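Local coordinates for RND efflux system, outer membrane lipoprotein, NodT family (Burkholderia mallei, PDB 6U94), which probably acts as the outer-membrane channel component of an RND efflux system, an outer membrane factor lipoprotein through which exported compounds would leave the cell, at residues 306-311 with 369-374; 342-347 with 362-367. All coordinates share one frame; numbering follows the deposited sequence.

Interaction 1: 306-311 with 369-374; sequences FFPRIT and HTIQDA
Ile371, on helix 362-415, points its side chain at the end of helix 299-306 and meets three consecutive residues there: Phe306, Phe307 and Pro308. Its CB stands 4.0 Å from the carbonyl oxygen of Phe306, and from it the two branches diverge and both face that oxygen. The short branch, CG2, comes within 3.5 Å of Phe306 O and 3.9 Å of Pro308 CD, and it also lies over one face of the Phe307 ring. The long branch runs from CG1 to CD1 fully extended (chi2 175°), which brings the terminal methyl to 3.6 Å from Phe306 O and beside the Phe307 ring. There CD1 is 3.6 Å from Phe307 CD2, the side chains crossing at about a right angle. Phe307 is the first residue to leave helical backbone angles, so the contact falls where the helix gives way to extended chain. In outer membrane factors of the TolC and OprM type the chain after the corresponding helix runs into a strand of the membrane barrel; residues 307-311 probably match that point, although they form no regular strand here. With CG swung roughly anti to its N (chi1 -151°), Phe307 offers its ring to Ile371 and packs also against Ile285. Phe306 faces Ile371 mainly through its backbone; its CB is 4.3 Å from Ile371 CD1, while the ring leads away. Pro308 continues the apolar surface along helix 362-415, where it touches Phe375, and reaches Phe335 of a nearby loop.

Interaction 2: 342-347 with 362-367; sequences PIFNAG and INVAGY
Val364 meets Phe344 through a single methyl group, CG2, which approaches the far end of the ring. The distances are 3.5 Å from Val364 CG2 to Phe344 CZ and 3.7 Å to Phe344 CE2, the close part of a purely apolar contact. The methyl comes in obliquely, and the two side chains reach toward each other from opposite directions. Val364 holds CG1 anti to its backbone N (chi1 177°), which turns CG2 out toward the loop. Ile343 joins more loosely: its CG2 lies 4.2 Å from the same Val364 CG2. This Ile343 methyl also sits 3.9 Å above the plane of the Phe344 ring, offset toward the rim, so the two loop residues pack on each other as well as on the helix. Backbones stay well apart, 8.7 Å between Ile343 CA and Val364 CA, and no hydrogen bond joins the segments.

Ile343 and Val364 are buried and Phe344 is partly exposed; beyond them the loop, which runs between helix 321-326 and helix 349-352, opens to solvent. Asn345, Ala346 and Gly347, and Pro342 at the other end, are exposed and make no contact with 362-367. Asn352 steadies this outer bend, its side-chain amide bonding to Phe344 N through OD1 and to Ala346 O through ND2. Val364 lies in the first turn of helix 362-415, where Asp361 OD1 accepts a hydrogen bond from its N. It also touches Leu292 of helix 283-294 and Val358 of helix 355-359, and the end of helix 299-306 packs beside Ile343.

How the interactions relate
Interactions 1 and 2 lie about 16 Å apart, centre to centre, near the start of helix 362-415, which both share. Interaction 2 uses its first turns and interaction 1 the turns that follow. Along the chain the order is 306-311, 342-347, 362-367, 369-374, so interaction 2 is nested within the loop closed by interaction 1. The two touch directly: Phe306 CE2 is 3.6 Å from both Val364 CG1 and Ile343 CD1, and Phe307 CD2 is 3.5 Å from Tyr367 OH. A mostly apolar junction thus places both ends of the 307-342 segment, which probably corresponds to a barrel hairpin in OprM-type relatives, against the same helix.

Interaction 1: 306-311 with 369-374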
# COMPACT_ATOMS: atom_id res chain seq x y z
N PHE A 306 -12.18 26.63 5.44
CA PHE A 306 -10.97 25.82 5.50
C PHE A 306 -10.99 24.54 4.68
O PHE A 306 -9.99 23.81 4.69
CB PHE A 306 -10.66 25.46 6.96
CG PHE A 306 -10.48 26.65 7.86
CD1 PHE A 306 -9.38 27.48 7.72
CD2 PHE A 306 -11.42 26.94 8.84
CE1 PHE A 306 -9.21 28.58 8.55
CE2 PHE A 306 -11.26 28.04 9.67
CZ PHE A 306 -10.15 28.85 9.52
N PHE A 307 -12.07 24.24 3.97
CA PHE A 307 -12.21 22.95 3.27
C PHE A 307 -12.29 23.19 1.77
O PHE A 307 -13.33 23.65 1.27
CB PHE A 307 -13.45 22.21 3.78
CG PHE A 307 -13.34 20.71 3.70
CD1 PHE A 307 -12.99 20.08 2.52
CD2 PHE A 307 -13.61 19.94 4.82
CE1 PHE A 307 -12.91 18.69 2.46
CE2 PHE A 307 -13.52 18.56 4.77
CZ PHE A 307 -13.17 17.93 3.59
N PRO A 308 -11.22 22.91 1.02
CA PRO A 308 -11.28 23.12 -0.43
C PRO A 308 -12.34 22.25 -1.08
O PRO A 308 -12.61 21.12 -0.65
CB PRO A 308 -9.87 22.72 -0.91
CG PRO A 308 -9.00 22.81 0.32
CD PRO A 308 -9.90 22.44 1.47
N ARG A 309 -12.96 22.78 -2.13
CA ARG A 309 -13.91 22.03 -2.95
C ARG A 309 -13.30 21.89 -4.34
O ARG A 309 -13.45 22.77 -5.19
CB ARG A 309 -15.30 22.70 -2.98
CG ARG A 309 -15.32 24.20 -3.22
CD ARG A 309 -16.70 24.79 -2.90
NE ARG A 309 -17.78 24.19 -3.68
CZ ARG A 309 -19.05 24.59 -3.63
NH1 ARG A 309 -19.40 25.59 -2.83
NH2 ARG A 309 -19.97 23.99 -4.38
N ILE A 310 -12.60 20.77 -4.56
CA ILE A 310 -11.94 20.47 -5.82
C ILE A 310 -12.12 18.98 -6.11
O ILE A 310 -12.49 18.19 -5.24
CB ILE A 310 -10.43 20.79 -5.79
CG1 ILE A 310 -9.75 20.02 -4.65
CG2 ILE A 310 -10.19 22.29 -5.66
CD1 ILE A 310 -8.24 20.04 -4.69
N THR A 311 -11.85 18.61 -7.36
CA THR A 311 -11.70 17.20 -7.68
C THR A 311 -10.34 16.71 -7.19
O THR A 311 -9.39 17.49 -7.08
CB THR A 311 -11.84 16.95 -9.19
OG1 THR A 311 -10.84 17.70 -9.90
CG2 THR A 311 -13.23 17.35 -9.67
N HIS A 369 -5.64 22.39 10.31
CA HIS A 369 -4.45 21.57 10.06
C HIS A 369 -4.82 20.16 9.65
O HIS A 369 -4.14 19.55 8.81
CB HIS A 369 -3.57 21.55 11.31
CG HIS A 369 -2.95 22.87 11.64
ND1 HIS A 369 -2.65 23.81 10.67
CD2 HIS A 369 -2.59 23.42 12.82
CE1 HIS A 369 -2.13 24.88 11.25
NE2 HIS A 369 -2.07 24.67 12.55
N THR A 370 -5.88 19.60 10.24
CA THR A 370 -6.30 18.25 9.89
C THR A 370 -6.73 18.16 8.43
O THR A 370 -6.55 17.11 7.80
CB THR A 370 -7.43 17.79 10.83
OG1 THR A 370 -6.94 17.74 12.17
CG2 THR A 370 -7.96 16.42 10.43
N ILE A 371 -7.26 19.24 7.88
CA ILE A 371 -7.67 19.23 6.48
C ILE A 371 -6.46 19.34 5.56
O ILE A 371 -6.39 18.66 4.53
CB ILE A 371 -8.69 20.36 6.22
CG1 ILE A 371 -9.98 20.09 6.99
CG2 ILE A 371 -8.97 20.51 4.73
CD1 ILE A 371 -10.98 21.21 6.90
N GLN A 372 -5.49 20.19 5.91
CA GLN A 372 -4.28 20.30 5.09
C GLN A 372 -3.51 18.99 5.08
O GLN A 372 -3.02 18.56 4.03
CB GLN A 372 -3.39 21.43 5.58
CG GLN A 372 -2.17 21.64 4.69
CD GLN A 372 -1.20 22.68 5.22
OE1 GLN A 372 -1.39 23.22 6.31
NE2 GLN A 372 -0.16 22.96 4.44
N ASP A 373 -3.39 18.33 6.24
CA ASP A 373 -2.71 17.04 6.29
C ASP A 373 -3.47 15.98 5.51
O ASP A 373 -2.86 15.11 4.88
CB ASP A 373 -2.53 16.60 7.74
CG ASP A 373 -1.45 17.38 8.46
OD1 ASP A 373 -0.84 18.27 7.82
OD2 ASP A 373 -1.21 17.12 9.65
N ALA A 374 -4.80 16.04 5.52
CA ALA A 374 -5.59 15.06 4.77
C ALA A 374 -5.36 15.20 3.27
O ALA A 374 -5.16 14.20 2.57
CB ALA A 374 -7.07 15.20 5.11

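Interaction 2: 342-347 with 362-367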
# COMPACT_ATOMS: atom_id res chain seq x y z
N PRO A 342 -19.75 33.47 9.94
CA PRO A 342 -19.23 33.40 11.30
C PRO A 342 -19.11 31.96 11.76
O PRO A 342 -20.07 31.18 11.70
CB PRO A 342 -20.26 34.18 12.12
CG PRO A 342 -20.97 35.04 11.12
CD PRO A 342 -21.00 34.24 9.86
N ILE A 343 -17.92 31.59 12.23
CA ILE A 343 -17.73 30.23 12.72
C ILE A 343 -18.37 30.07 14.09
O ILE A 343 -18.90 29.00 14.40
CB ILE A 343 -16.23 29.88 12.72
CG1 ILE A 343 -15.72 29.79 11.28
CG2 ILE A 343 -15.98 28.58 13.46
CD1 ILE A 343 -14.24 29.51 11.16
N PHE A 344 -18.37 31.11 14.90
CA PHE A 344 -18.91 31.05 16.25
C PHE A 344 -20.13 31.96 16.37
O PHE A 344 -20.16 33.07 15.83
CB PHE A 344 -17.86 31.46 17.28
CG PHE A 344 -16.69 30.54 17.34
CD1 PHE A 344 -16.77 29.33 18.01
CD2 PHE A 344 -15.49 30.87 16.72
CE1 PHE A 344 -15.69 28.47 18.06
CE2 PHE A 344 -14.41 30.02 16.77
CZ PHE A 344 -14.51 28.82 17.45
N ASN A 345 -21.15 31.47 17.09
CA ASN A 345 -22.30 32.30 17.40
C ASN A 345 -21.96 33.36 18.44
O ASN A 345 -22.69 34.35 18.56
CB ASN A 345 -23.46 31.43 17.90
CG ASN A 345 -23.80 30.31 16.93
OD1 ASN A 345 -24.57 30.49 15.99
ND2 ASN A 345 -23.22 29.13 17.16
N ALA A 346 -20.88 33.18 19.18
CA ALA A 346 -20.46 34.11 20.22
C ALA A 346 -19.38 35.05 19.70
O ALA A 346 -18.85 34.88 18.59
CB ALA A 346 -19.96 33.35 21.45
N GLY A 347 -19.05 36.04 20.51
CA GLY A 347 -18.04 37.02 20.17
C GLY A 347 -18.54 38.07 19.19
O GLY A 347 -19.56 37.90 18.52
N ILE A 362 -8.58 26.47 19.68
CA ILE A 362 -7.83 25.23 19.46
C ILE A 362 -8.58 24.30 18.53
O ILE A 362 -7.96 23.56 17.75
CB ILE A 362 -7.53 24.57 20.82
CG1 ILE A 362 -6.78 25.54 21.73
CG2 ILE A 362 -6.73 23.29 20.63
CD1 ILE A 362 -5.55 26.16 21.08
N ASN A 363 -9.91 24.31 18.56
CA ASN A 363 -10.68 23.41 17.71
C ASN A 363 -10.74 23.89 16.26
O ASN A 363 -10.90 23.07 15.35
CB ASN A 363 -12.10 23.24 18.26
CG ASN A 363 -12.10 22.64 19.65
OD1 ASN A 363 -11.77 21.47 19.84
ND2 ASN A 363 -12.48 23.44 20.64
N VAL A 364 -10.61 25.20 16.03
CA VAL A 364 -10.56 25.70 14.66
C VAL A 364 -9.19 25.47 14.05
O VAL A 364 -9.07 25.03 12.90
CB VAL A 364 -10.95 27.19 14.62
CG1 VAL A 364 -10.84 27.73 13.21
CG2 VAL A 364 -12.36 27.39 15.16
N ALA A 365 -8.13 25.76 14.81
CA ALA A 365 -6.77 25.56 14.29
C ALA A 365 -6.50 24.08 14.03
O ALA A 365 -5.88 23.74 13.01
CB ALA A 365 -5.75 26.13 15.27
N GLY A 366 -6.94 23.20 14.92
CA GLY A 366 -6.78 21.78 14.68
C GLY A 366 -7.56 21.30 13.48
O GLY A 366 -7.08 20.47 12.70
N TYR A 367 -8.77 21.83 13.29
CA TYR A 367 -9.57 21.48 12.12
C TYR A 367 -8.89 21.92 10.84
O TYR A 367 -8.86 21.17 9.85
CB TYR A 367 -10.96 22.12 12.25
CG TYR A 367 -11.89 21.88 11.08
CD1 TYR A 367 -12.44 20.63 10.85
CD2 TYR A 367 -12.27 22.93 10.25
CE1 TYR A 367 -13.31 20.42 9.80
CE2 TYR A 367 -13.14 22.73 9.20
CZ TYR A 367 -13.66 21.47 8.98
OH TYR A 367 -14.53 21.26 7.93